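Local coordinates for protein homoserine kinase (PDB 3HUL) that probably catalyses the ATP-dependent phosphorylation of L-homoserine to O-phospho-L-homoserine, a late step in threonine biosynthesis, at residues T10-G15 / H123-A128; D19-A24 / W135-K140; N56-T61 / V93-E98; N64-L69 / E98-L103; A159-A164 / D275-D280. One frame throughout, in Å; residues are numbered along the deposited sequence.

Interaction 1 lies nearest the predicted ATP site: the side chain of Asn-126 is about 3 Å from that of Ser-90 and about 5 Å from a bound sulfate. Interaction 2 adjoins it, centres about 5 Å apart, and continues the same sheet through the neighbouring strands 3-12 and 21-25. Interactions 3 and 4 follow one helix pair, 57-65 and 88-103, with centres about 9 Å apart and Glu-98 in both; Val-94 of interaction 3 packs on Val-127 of interaction 1. Interaction 5 belongs to the second, four-stranded sheet. Its centre is about 33 Å from that of interaction 4, yet Ile-161 approaches Pro-81 of the predicted ATP site to about 4 Å between side chains.

Interaction 1 (T10-G15 / H123-A128); sequences TTANLG and HPDNVA
The amide nitrogen ND2 of Asn-126 is gripped by two acceptors. One is Thr-10 OG1, 3.0 Å from ND2; it lies in the amide plane, and the N-H...O angle is 162°. The other is a water, which also takes the backbone N-H of Ala-12, so it links the strand to the Asn-126 side chain. The Thr-10 and Asn-126 side chains slant across each other, and the methyl of Ala-12 packs against the Asn-126 amide, CB to OD1 3.5 Å. The same CB also meets Asp-125 OD2 at 3.3 Å. That carboxylate serves two donors. OD2 accepts a weak bond from Asn-13 N, 3.0 Å away, while OD1 takes the syn approach of His-123 ND1 at 2.8 Å, with the oxygen in the imidazole plane. Asp-125 keeps CG between its backbone N and carbonyl carbon (chi1 54°), which sends the carboxylate across to the strand end, and the histidine bond limits its rotation. Thr-10 and Asn-126 also touch Ser-90. The end of strand 3-12, the approach to helix 127-132 and the start of helix 88-103, with its predicted ATP-binding residues, thus come together, consistent with the active-site cleft of a GHMP kinase.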
# COMPACT_ATOMS: atom_id res chain seq x y z
N THR A 10 5.68 20.31 -11.90
CA THR A 10 6.20 19.32 -10.96
C THR A 10 7.14 19.99 -9.99
O THR A 10 7.83 20.95 -10.34
CB THR A 10 7.03 18.21 -11.68
OG1 THR A 10 7.99 18.84 -12.53
CG2 THR A 10 6.16 17.29 -12.52
N THR A 11 7.16 19.48 -8.76
CA THR A 11 8.14 19.93 -7.78
C THR A 11 9.02 18.75 -7.45
O THR A 11 8.53 17.69 -7.07
CB THR A 11 7.49 20.49 -6.48
OG1 THR A 11 8.53 20.88 -5.58
CG2 THR A 11 6.59 19.47 -5.78
N ALA A 12 10.32 18.94 -7.63
CA ALA A 12 11.27 17.86 -7.52
C ALA A 12 12.13 18.05 -6.27
O ALA A 12 12.00 19.07 -5.59
CB ALA A 12 12.13 17.81 -8.77
N ASN A 13 12.97 17.07 -5.97
CA ASN A 13 13.92 17.18 -4.88
C ASN A 13 13.14 17.31 -3.57
O ASN A 13 13.48 18.10 -2.69
CB ASN A 13 14.87 18.39 -5.12
CG ASN A 13 16.01 18.49 -4.10
OD1 ASN A 13 16.51 19.59 -3.81
ND2 ASN A 13 16.42 17.35 -3.56
N LEU A 14 12.06 16.52 -3.48
CA LEU A 14 11.21 16.46 -2.30
C LEU A 14 12.00 15.96 -1.10
O LEU A 14 12.44 14.80 -1.09
CB LEU A 14 10.01 15.53 -2.52
CG LEU A 14 8.60 16.01 -2.90
CD1 LEU A 14 7.60 14.90 -2.52
CD2 LEU A 14 8.20 17.32 -2.22
N GLY A 15 12.20 16.83 -0.12
CA GLY A 15 13.06 16.54 1.01
C GLY A 15 14.48 16.16 0.60
O GLY A 15 15.03 16.74 -0.34
N HIS A 123 18.31 14.42 -14.88
CA HIS A 123 17.68 13.87 -13.65
C HIS A 123 16.20 13.52 -13.89
O HIS A 123 15.55 14.12 -14.74
CB HIS A 123 17.84 14.84 -12.47
CG HIS A 123 17.28 16.20 -12.72
ND1 HIS A 123 16.15 16.68 -12.08
CD2 HIS A 123 17.72 17.21 -13.52
CE1 HIS A 123 15.90 17.91 -12.49
NE2 HIS A 123 16.83 18.26 -13.37
N PRO A 124 15.67 12.55 -13.13
CA PRO A 124 14.36 12.05 -13.46
C PRO A 124 13.19 12.68 -12.69
O PRO A 124 12.05 12.41 -13.02
CB PRO A 124 14.48 10.56 -13.12
CG PRO A 124 15.52 10.48 -12.04
CD PRO A 124 16.27 11.79 -12.01
N ASP A 125 13.47 13.54 -11.71
CA ASP A 125 12.47 13.85 -10.68
C ASP A 125 11.47 14.97 -10.98
O ASP A 125 10.48 15.12 -10.26
CB ASP A 125 13.08 13.93 -9.27
CG ASP A 125 14.27 14.91 -9.17
OD1 ASP A 125 15.07 15.05 -10.13
OD2 ASP A 125 14.42 15.52 -8.09
N ASN A 126 11.71 15.76 -12.03
CA ASN A 126 10.63 16.54 -12.63
C ASN A 126 9.91 15.73 -13.70
O ASN A 126 8.68 15.63 -13.65
CB ASN A 126 11.08 17.87 -13.21
CG ASN A 126 11.58 18.83 -12.15
OD1 ASN A 126 12.79 18.95 -11.96
ND2 ASN A 126 10.66 19.52 -11.44
N VAL A 127 10.68 15.15 -14.64
CA VAL A 127 10.12 14.54 -15.84
C VAL A 127 9.29 13.26 -15.64
O VAL A 127 8.30 13.05 -16.34
CB VAL A 127 11.19 14.32 -16.99
CG1 VAL A 127 11.74 15.68 -17.49
CG2 VAL A 127 12.31 13.37 -16.58
N ALA A 128 9.66 12.42 -14.68
CA ALA A 128 8.89 11.21 -14.46
C ALA A 128 7.46 11.56 -13.96
O ALA A 128 6.48 11.12 -14.56
CB ALA A 128 9.63 10.24 -13.49
O HOH W 1 11.16 21.33 -9.14

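Interaction 2 (D19-A24 / W135-K140)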
# COMPACT_ATOMS: atom_id res chain seq x y z
N ASP A 19 17.31 14.44 -6.71
CA ASP A 19 17.29 13.75 -8.00
C ASP A 19 16.47 12.42 -7.97
O ASP A 19 16.74 11.48 -8.75
CB ASP A 19 18.71 13.49 -8.54
CG ASP A 19 19.36 14.74 -9.15
OD1 ASP A 19 18.72 15.83 -9.19
OD2 ASP A 19 20.52 14.63 -9.59
N SER A 20 15.48 12.36 -7.08
CA SER A 20 14.76 11.12 -6.88
C SER A 20 13.24 11.28 -6.78
O SER A 20 12.49 10.64 -7.53
CB SER A 20 15.31 10.38 -5.67
OG SER A 20 14.57 9.19 -5.47
N CYS A 21 12.79 12.10 -5.83
CA CYS A 21 11.36 12.23 -5.57
C CYS A 21 10.79 13.52 -6.16
O CYS A 21 11.38 14.61 -6.04
CB CYS A 21 11.09 12.18 -4.05
SG CYS A 21 11.67 10.64 -3.25
N GLY A 22 9.62 13.40 -6.77
CA GLY A 22 8.95 14.54 -7.34
C GLY A 22 7.48 14.28 -7.49
O GLY A 22 7.03 13.13 -7.44
N LEU A 23 6.74 15.35 -7.75
CA LEU A 23 5.29 15.37 -7.56
C LEU A 23 4.69 16.32 -8.58
O LEU A 23 5.16 17.46 -8.70
CB LEU A 23 4.97 15.82 -6.11
CG LEU A 23 3.53 15.95 -5.57
CD1 LEU A 23 2.81 14.59 -5.56
CD2 LEU A 23 3.56 16.49 -4.17
N ALA A 24 3.70 15.84 -9.34
CA ALA A 24 3.02 16.64 -10.35
C ALA A 24 2.00 17.54 -9.68
O ALA A 24 1.39 17.14 -8.70
CB ALA A 24 2.35 15.75 -11.44
N TRP A 135 2.96 11.16 -7.61
CA TRP A 135 4.24 11.17 -6.88
C TRP A 135 5.10 10.04 -7.42
O TRP A 135 4.64 8.88 -7.48
CB TRP A 135 3.99 11.08 -5.36
CG TRP A 135 5.20 10.79 -4.52
CD1 TRP A 135 6.45 11.33 -4.66
CD2 TRP A 135 5.28 9.89 -3.42
NE1 TRP A 135 7.29 10.82 -3.71
CE2 TRP A 135 6.60 9.92 -2.94
CE3 TRP A 135 4.34 9.08 -2.76
CZ2 TRP A 135 7.03 9.17 -1.83
CZ3 TRP A 135 4.76 8.31 -1.67
CH2 TRP A 135 6.11 8.35 -1.22
N VAL A 136 6.30 10.38 -7.88
CA VAL A 136 7.24 9.38 -8.40
C VAL A 136 8.52 9.35 -7.59
O VAL A 136 9.10 10.41 -7.32
CB VAL A 136 7.59 9.60 -9.89
CG1 VAL A 136 8.46 8.38 -10.46
CG2 VAL A 136 6.33 9.75 -10.68
N VAL A 137 8.90 8.16 -7.15
CA VAL A 137 10.21 7.93 -6.56
C VAL A 137 11.08 7.29 -7.64
O VAL A 137 10.72 6.24 -8.20
CB VAL A 137 10.14 7.00 -5.32
CG1 VAL A 137 11.56 6.66 -4.78
CG2 VAL A 137 9.27 7.59 -4.25
N GLY A 138 12.22 7.91 -7.92
CA GLY A 138 13.01 7.55 -9.09
C GLY A 138 14.48 7.41 -8.81
O GLY A 138 15.00 7.90 -7.79
N ALA A 139 15.15 6.72 -9.71
CA ALA A 139 16.62 6.65 -9.72
C ALA A 139 17.13 6.59 -11.16
O ALA A 139 16.63 5.82 -12.00
CB ALA A 139 17.12 5.47 -8.90
N LYS A 140 18.08 7.45 -11.46
CA LYS A 140 18.72 7.48 -12.76
C LYS A 140 20.14 7.01 -12.51
O LYS A 140 20.88 7.66 -11.78
CB LYS A 140 18.68 8.89 -13.36
CG LYS A 140 19.17 8.93 -14.81
CD LYS A 140 18.72 10.18 -15.52
CE LYS A 140 19.26 10.16 -16.94
NZ LYS A 140 20.72 10.39 -16.92
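An antiparallel strand pair within the large mixed sheet brings Cys-21, Gly-22 and Leu-23 against Val-137, Val-136 and Trp-135. Gly-22 and Val-136 form the hydrogen-bonded pair: Val-136 N reaches Gly-22 O at 2.9 Å, and Gly-22 N gives the return bond to Val-136 O at 3.1 Å. Nearby, Ser-20 continues the pairing. Its carbonyl O accepts from Gly-138 N, and its hydroxyl OG, anti to the backbone N (chi1 179°), swings across to Gly-138 O at 2.7 Å, in the plane of that carbonyl. Cys-21, Leu-23, Trp-135 and Val-137 share one face. There Leu-23 CD1 lies against Trp-135 CB at 3.7 Å, and Cys-21 SG touches Val-137 CG2 at 4.0 Å. The indole turns an edge to the partner strand, CD1 standing 3.4 Å from Gly-22 O in the ring plane. Phe-152 stacks edge-to-face with this ring, and Ile-195 of helix 181-198 covers it further. Ser-20 OG also bonds to Asn-192 OD1 of the second subunit; as modelled, its single proton can fully serve only one of the two oxygens at a time. Gly-22 pairs with Val-136 and Ser-20 with Gly-138, whereas the buried indole NE1 has no partner in the model, so the ring is probably placed by its apolar neighbours.

Interaction 3 (N56-T61 / V93-E98); sequences NVIIET and VVAGIE
The flat carbonyl group of Ile-58 points its oxygen at CA of Gly-96, 3.3 Å away, a CA-H...O contact. With no side chain on Gly-96, the two backbones close to 4.1 Å between the CA atoms of Ile-58 and Gly-96. A second flat group, the amide of Asn-56, caps the first helix: its OD1 accepts from Ile-58 N, with the donor in the amide carbonyl plane. Around the glycine the side chains of helix 57-65 close in. Ile-58 CG2 lies over the Gly-96 backbone, 3.7 Å from CA, and its neighbour there is Ala-95. Thr-61 makes its closest approach with its methyl: with CG2 anti to the backbone N (chi1 -55° for OG1), CG2 rests 3.6 Å from Val-93 O and 3.9 Å from Ile-97 CG1. These are helices 57-65 and 88-103 of the GHMP kinase N-terminal domain, whose segments cross at -45° with axes 7.4 Å apart; the second helix continues from the predicted ATP-binding loop. The Thr-61 hydroxyl donates to Val-57 O of its own helix, 2.7 Å away and above that carbonyl plane; Val-57 O also takes the N-H of Thr-61. Nearer the surface the Val-57 and Val-93 side chains cross obliquely, CG1 to CG2 3.9 Å. Ile-120 of helix 110-121 touches both Thr-61 and Val-93, extending the apolar cluster to a third helix.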
# COMPACT_ATOMS: atom_id res chain seq x y z
N ASN A 56 12.88 27.37 -29.55
CA ASN A 56 12.09 26.99 -28.39
C ASN A 56 12.37 25.54 -28.01
O ASN A 56 12.44 24.65 -28.87
CB ASN A 56 10.59 27.18 -28.63
CG ASN A 56 9.78 26.93 -27.38
OD1 ASN A 56 9.72 25.81 -26.87
ND2 ASN A 56 9.16 27.98 -26.86
N VAL A 57 12.56 25.33 -26.70
CA VAL A 57 12.89 24.02 -26.12
C VAL A 57 11.99 22.88 -26.64
O VAL A 57 12.49 21.82 -27.05
CB VAL A 57 12.88 24.14 -24.56
CG1 VAL A 57 12.77 22.80 -23.88
CG2 VAL A 57 14.14 24.89 -24.07
N ILE A 58 10.68 23.12 -26.65
CA ILE A 58 9.68 22.17 -27.14
C ILE A 58 10.02 21.67 -28.54
O ILE A 58 10.09 20.47 -28.79
CB ILE A 58 8.26 22.79 -27.14
CG1 ILE A 58 7.93 23.35 -25.75
CG2 ILE A 58 7.23 21.79 -27.63
CD1 ILE A 58 6.71 24.18 -25.68
N ILE A 59 10.26 22.61 -29.45
CA ILE A 59 10.57 22.28 -30.85
C ILE A 59 11.94 21.60 -31.03
O ILE A 59 12.03 20.58 -31.73
CB ILE A 59 10.38 23.53 -31.78
CG1 ILE A 59 8.96 24.08 -31.60
CG2 ILE A 59 10.63 23.15 -33.25
CD1 ILE A 59 8.76 25.53 -32.06
N GLU A 60 12.99 22.12 -30.38
CA GLU A 60 14.32 21.47 -30.44
C GLU A 60 14.24 20.06 -29.90
O GLU A 60 14.90 19.14 -30.44
CB GLU A 60 15.40 22.22 -29.62
CG GLU A 60 15.58 23.72 -29.93
CD GLU A 60 16.91 24.28 -29.39
OE1 GLU A 60 17.11 24.28 -28.16
OE2 GLU A 60 17.74 24.73 -30.22
N THR A 61 13.47 19.88 -28.82
CA THR A 61 13.31 18.54 -28.26
C THR A 61 12.60 17.69 -29.30
O THR A 61 13.04 16.59 -29.61
CB THR A 61 12.48 18.51 -26.92
OG1 THR A 61 13.03 19.40 -25.94
CG2 THR A 61 12.43 17.11 -26.38
N VAL A 93 10.18 20.11 -22.19
CA VAL A 93 10.85 18.94 -22.73
C VAL A 93 9.85 17.77 -22.95
O VAL A 93 9.77 17.20 -24.03
CB VAL A 93 12.01 18.47 -21.81
CG1 VAL A 93 12.49 17.07 -22.23
CG2 VAL A 93 13.18 19.50 -21.79
N VAL A 94 9.07 17.46 -21.92
CA VAL A 94 8.01 16.45 -22.05
C VAL A 94 7.02 16.80 -23.18
O VAL A 94 6.62 15.94 -23.93
CB VAL A 94 7.29 16.24 -20.69
CG1 VAL A 94 6.02 15.35 -20.85
CG2 VAL A 94 8.28 15.68 -19.68
N ALA A 95 6.63 18.06 -23.28
CA ALA A 95 5.74 18.50 -24.36
C ALA A 95 6.33 18.27 -25.77
O ALA A 95 5.61 17.86 -26.69
CB ALA A 95 5.37 19.95 -24.16
N GLY A 96 7.64 18.50 -25.92
CA GLY A 96 8.33 18.26 -27.17
C GLY A 96 8.39 16.79 -27.51
O GLY A 96 8.26 16.40 -28.67
N ILE A 97 8.59 15.97 -26.49
CA ILE A 97 8.54 14.54 -26.67
C ILE A 97 7.15 14.10 -27.17
O ILE A 97 7.04 13.28 -28.09
CB ILE A 97 8.93 13.82 -25.39
CG1 ILE A 97 10.41 14.08 -25.10
CG2 ILE A 97 8.66 12.33 -25.48
CD1 ILE A 97 10.83 13.73 -23.65
N GLU A 98 6.10 14.65 -26.58
CA GLU A 98 4.72 14.28 -26.95
C GLU A 98 4.42 14.75 -28.37
O GLU A 98 3.77 14.05 -29.14
CB GLU A 98 3.72 14.88 -25.98
CG GLU A 98 3.80 14.30 -24.58
CD GLU A 98 3.06 12.99 -24.45
OE1 GLU A 98 3.18 12.11 -25.32
OE2 GLU A 98 2.33 12.85 -23.46

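Interaction 4 (N64-L69 / E98-L103); sequences NLAPNL and ELANTL
Ala-66 leaves helical geometry right after helix 57-65 and starts a type I beta turn to Leu-69, so that the chain passes Ala-100 at 5.8 Å between the CA atoms of Ala-66 and Ala-100 and then swings out. The turn is loosely closed, its Leu-69 N to Ala-66 O bond being weak. Leu-65, Ala-66 and Leu-69 face the last turns of helix 88-103. The methyl of Ala-100 is the hub: its CB meets Leu-65 CB at 3.9 Å and Ala-66 CB at 4.1 Å. All three approach through their first side-chain carbon, and the branches of Leu-65 extend past this point. Beyond the turn, Leu-69 reaches back over the helix. Its CG stands beside the backbone N (chi1 -81°) with an extended second torsion, which carries CD2 to Leu-103 CB at 3.7 Å; the side chain there runs about at right angles to that of Leu-103. The other branch, CD1, comes 4.2 Å from Ala-100 CA, so the forked end of Leu-69 straddles one turn of the helix, between Ala-100 and Leu-103. Ala-104, just past the helix, touches both Ala-66 and Leu-69. Leu-103 also meets His-72 of strand 72-78. On another side of the helix, Thr-102 packs on Arg-290 of the third subunit. No hydrogen bond or charge pair crosses between residues 64-69 and 98-103. The turn is therefore held against the helix by aliphatic van der Waals contact and by partial exclusion of these methyl and methylene groups from water, with no directional bond fixing its register.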
# COMPACT_ATOMS: atom_id res chain seq x y z
N ASN A 64 14.78 16.72 -32.13
CA ASN A 64 15.83 15.79 -31.70
C ASN A 64 15.37 14.35 -31.73
O ASN A 64 16.19 13.45 -31.91
CB ASN A 64 16.36 16.17 -30.31
CG ASN A 64 17.40 17.32 -30.34
OD1 ASN A 64 18.11 17.53 -29.36
ND2 ASN A 64 17.48 18.06 -31.46
N LEU A 65 14.07 14.12 -31.52
CA LEU A 65 13.50 12.76 -31.63
C LEU A 65 13.04 12.45 -33.05
O LEU A 65 13.06 11.28 -33.48
CB LEU A 65 12.30 12.56 -30.69
CG LEU A 65 12.51 12.27 -29.20
CD1 LEU A 65 12.64 13.59 -28.51
CD2 LEU A 65 11.30 11.53 -28.62
N ALA A 66 12.59 13.49 -33.75
CA ALA A 66 12.06 13.33 -35.11
C ALA A 66 12.60 14.47 -35.99
O ALA A 66 11.93 15.50 -36.15
CB ALA A 66 10.52 13.29 -35.09
N PRO A 67 13.82 14.29 -36.53
CA PRO A 67 14.50 15.37 -37.26
C PRO A 67 13.72 15.74 -38.52
O PRO A 67 13.65 16.92 -38.88
CB PRO A 67 15.86 14.76 -37.64
CG PRO A 67 16.00 13.53 -36.76
CD PRO A 67 14.62 13.05 -36.54
N ASN A 68 13.10 14.73 -39.12
CA ASN A 68 12.45 14.84 -40.42
C ASN A 68 10.97 15.22 -40.33
O ASN A 68 10.26 15.16 -41.33
CB ASN A 68 12.66 13.53 -41.21
CG ASN A 68 14.14 13.25 -41.52
OD1 ASN A 68 14.96 14.19 -41.58
ND2 ASN A 68 14.49 11.97 -41.72
N LEU A 69 10.51 15.61 -39.13
CA LEU A 69 9.17 16.21 -38.94
C LEU A 69 8.90 17.37 -39.89
O LEU A 69 9.79 18.17 -40.17
CB LEU A 69 9.03 16.76 -37.51
CG LEU A 69 8.69 15.85 -36.32
CD1 LEU A 69 8.50 16.71 -35.08
CD2 LEU A 69 7.46 14.94 -36.55
N GLU A 98 6.10 14.65 -26.58
CA GLU A 98 4.72 14.28 -26.95
C GLU A 98 4.42 14.75 -28.37
O GLU A 98 3.77 14.05 -29.14
CB GLU A 98 3.72 14.88 -25.98
CG GLU A 98 3.80 14.30 -24.58
CD GLU A 98 3.06 12.99 -24.45
OE1 GLU A 98 3.18 12.11 -25.32
OE2 GLU A 98 2.33 12.85 -23.46
N LEU A 99 4.90 15.95 -28.71
CA LEU A 99 4.77 16.46 -30.08
C LEU A 99 5.37 15.49 -31.11
O LEU A 99 4.69 15.07 -32.05
CB LEU A 99 5.39 17.86 -30.19
CG LEU A 99 5.15 18.66 -31.46
CD1 LEU A 99 3.71 19.15 -31.56
CD2 LEU A 99 6.12 19.84 -31.48
N ALA A 100 6.63 15.11 -30.91
CA ALA A 100 7.32 14.25 -31.86
C ALA A 100 6.67 12.88 -31.92
O ALA A 100 6.51 12.29 -33.01
CB ALA A 100 8.78 14.11 -31.46
N ASN A 101 6.34 12.36 -30.74
CA ASN A 101 5.73 11.06 -30.63
C ASN A 101 4.41 11.04 -31.39
O ASN A 101 4.08 10.04 -32.03
CB ASN A 101 5.49 10.68 -29.17
CG ASN A 101 4.84 9.32 -29.04
OD1 ASN A 101 5.43 8.30 -29.36
ND2 ASN A 101 3.59 9.31 -28.58
N THR A 102 3.66 12.13 -31.31
CA THR A 102 2.40 12.14 -32.03
C THR A 102 2.59 12.42 -33.54
O THR A 102 2.18 11.60 -34.36
CB THR A 102 1.31 13.01 -31.33
OG1 THR A 102 1.04 12.43 -30.04
CG2 THR A 102 0.01 12.99 -32.10
N LEU A 103 3.26 13.51 -33.89
CA LEU A 103 3.42 13.86 -35.32
C LEU A 103 4.27 12.90 -36.14
O LEU A 103 4.09 12.80 -37.35
CB LEU A 103 3.92 15.29 -35.50
CG LEU A 103 3.03 16.43 -35.00
CD1 LEU A 103 3.80 17.74 -35.08
CD2 LEU A 103 1.72 16.51 -35.76

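Interaction 5 (A159-A164 / D275-D280); sequences AFIPKA and DVLLLD
Phe-160 and Val-276 stand side by side and point the same way from their strands, with the phenyl CE1 4.0 Å from Val-276 CG2. The valine methyl meets the ring obliquely. The phenyl leans beside its own backbone N (chi1 -75°); in Val-276, with CG1 anti to the N (chi1 -176°), CG2 is the branch left beside it, facing the ring. Leu-267 of helix 260-268 packs on the ring as well. Ala-159, Ile-161, Leu-277 and Asp-275 occupy the reverse face. Here Ile-161 and Leu-277 cross at a slant, CD1 of Ile-161 touching CD2 of Leu-277 at 3.8 Å, and further along Leu-279 drops CD1 onto Ala-159 CB at 3.7 Å. Strands 156-161 and 275-280 are antiparallel neighbours in the four-stranded sheet of the C-terminal domain, whose order 2-3-1-4 matches the ferredoxin-like fold of GHMP kinases; strand 275-280 is outermost within the chain. Their segments run at 144° to each other. Ala-159 and Leu-277 exchange two 2.9 Å bonds, Ala-159 N to Leu-277 O and Leu-277 N to Ala-159 O. At the Ile-161 and Asp-275 pair the bonds are less even: Ile-161 N meets Asp-275 O at 2.8 Å, whereas the bond from Asp-275 N to Ile-161 O, 3.0 Å, is more bent. Beyond the strand, Pro-162 O accepts from Arg-84 of the predicted ATP-binding loop, and Leu-86 of that loop packs on Ile-161.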
# COMPACT_ATOMS: atom_id res chain seq x y z
N ALA A 159 1.70 27.63 -2.75
CA ALA A 159 2.93 28.02 -3.41
C ALA A 159 3.15 29.53 -3.27
O ALA A 159 2.29 30.34 -3.65
CB ALA A 159 2.86 27.65 -4.88
N PHE A 160 4.30 29.90 -2.72
CA PHE A 160 4.76 31.27 -2.81
C PHE A 160 5.58 31.39 -4.07
O PHE A 160 6.73 30.94 -4.12
CB PHE A 160 5.66 31.63 -1.65
CG PHE A 160 4.96 31.83 -0.35
CD1 PHE A 160 4.68 33.11 0.10
CD2 PHE A 160 4.62 30.74 0.45
CE1 PHE A 160 4.06 33.31 1.32
CE2 PHE A 160 4.00 30.92 1.67
CZ PHE A 160 3.71 32.22 2.11
N ILE A 161 5.00 31.99 -5.10
CA ILE A 161 5.68 32.14 -6.36
C ILE A 161 6.22 33.58 -6.52
O ILE A 161 5.44 34.51 -6.81
CB ILE A 161 4.74 31.76 -7.50
CG1 ILE A 161 4.33 30.30 -7.34
CG2 ILE A 161 5.40 32.05 -8.87
CD1 ILE A 161 3.18 29.92 -8.19
N PRO A 162 7.55 33.78 -6.31
CA PRO A 162 8.12 35.12 -6.53
C PRO A 162 8.54 35.27 -7.99
O PRO A 162 8.30 34.38 -8.82
CB PRO A 162 9.36 35.11 -5.64
CG PRO A 162 9.83 33.66 -5.69
CD PRO A 162 8.60 32.79 -6.03
N LYS A 163 9.15 36.41 -8.29
CA LYS A 163 9.72 36.71 -9.60
C LYS A 163 10.90 35.78 -9.84
O LYS A 163 11.48 35.26 -8.88
CB LYS A 163 10.22 38.17 -9.60
CG LYS A 163 9.10 39.20 -9.32
CD LYS A 163 8.17 39.27 -10.52
CE LYS A 163 7.20 40.43 -10.43
NZ LYS A 163 6.29 40.38 -11.60
N ALA A 164 11.26 35.59 -11.11
CA ALA A 164 12.49 34.88 -11.44
C ALA A 164 13.66 35.46 -10.63
O ALA A 164 13.67 36.64 -10.31
CB ALA A 164 12.79 34.96 -12.95
N ASP A 275 3.22 35.88 -5.34
CA ASP A 275 1.85 35.44 -5.45
C ASP A 275 1.70 34.18 -4.59
O ASP A 275 2.59 33.31 -4.56
CB ASP A 275 1.51 35.17 -6.91
CG ASP A 275 1.57 36.44 -7.77
OD1 ASP A 275 1.11 37.52 -7.30
OD2 ASP A 275 2.06 36.37 -8.93
N VAL A 276 0.60 34.11 -3.86
CA VAL A 276 0.28 32.94 -3.07
C VAL A 276 -0.81 32.17 -3.77
O VAL A 276 -1.95 32.64 -3.87
CB VAL A 276 -0.16 33.32 -1.68
CG1 VAL A 276 -0.37 32.06 -0.85
CG2 VAL A 276 0.92 34.23 -1.02
N LEU A 277 -0.45 30.99 -4.28
CA LEU A 277 -1.35 30.20 -5.12
C LEU A 277 -1.69 28.87 -4.48
O LEU A 277 -0.90 28.30 -3.76
CB LEU A 277 -0.72 29.96 -6.50
CG LEU A 277 -1.16 30.87 -7.65
CD1 LEU A 277 -0.87 32.36 -7.41
CD2 LEU A 277 -0.50 30.41 -8.97
N LEU A 278 -2.90 28.39 -4.73
CA LEU A 278 -3.33 27.10 -4.21
C LEU A 278 -3.20 26.06 -5.32
O LEU A 278 -3.74 26.19 -6.42
CB LEU A 278 -4.76 27.18 -3.67
CG LEU A 278 -5.43 26.03 -2.91
CD1 LEU A 278 -4.51 25.36 -1.91
CD2 LEU A 278 -6.67 26.54 -2.19
N LEU A 279 -2.42 25.02 -5.03
CA LEU A 279 -2.22 23.94 -6.00
C LEU A 279 -2.67 22.63 -5.41
O LEU A 279 -2.60 22.45 -4.22
CB LEU A 279 -0.75 23.86 -6.39
CG LEU A 279 0.01 25.16 -6.62
CD1 LEU A 279 1.47 24.85 -6.79
CD2 LEU A 279 -0.52 25.95 -7.83
N ASP A 280 -3.11 21.70 -6.27
CA ASP A 280 -3.35 20.35 -5.86
C ASP A 280 -2.32 19.40 -6.49
O ASP A 280 -1.63 19.76 -7.45
CB ASP A 280 -4.78 19.93 -6.24
CG ASP A 280 -5.84 20.61 -5.37
OD1 ASP A 280 -5.81 20.49 -4.13
OD2 ASP A 280 -6.72 21.28 -5.93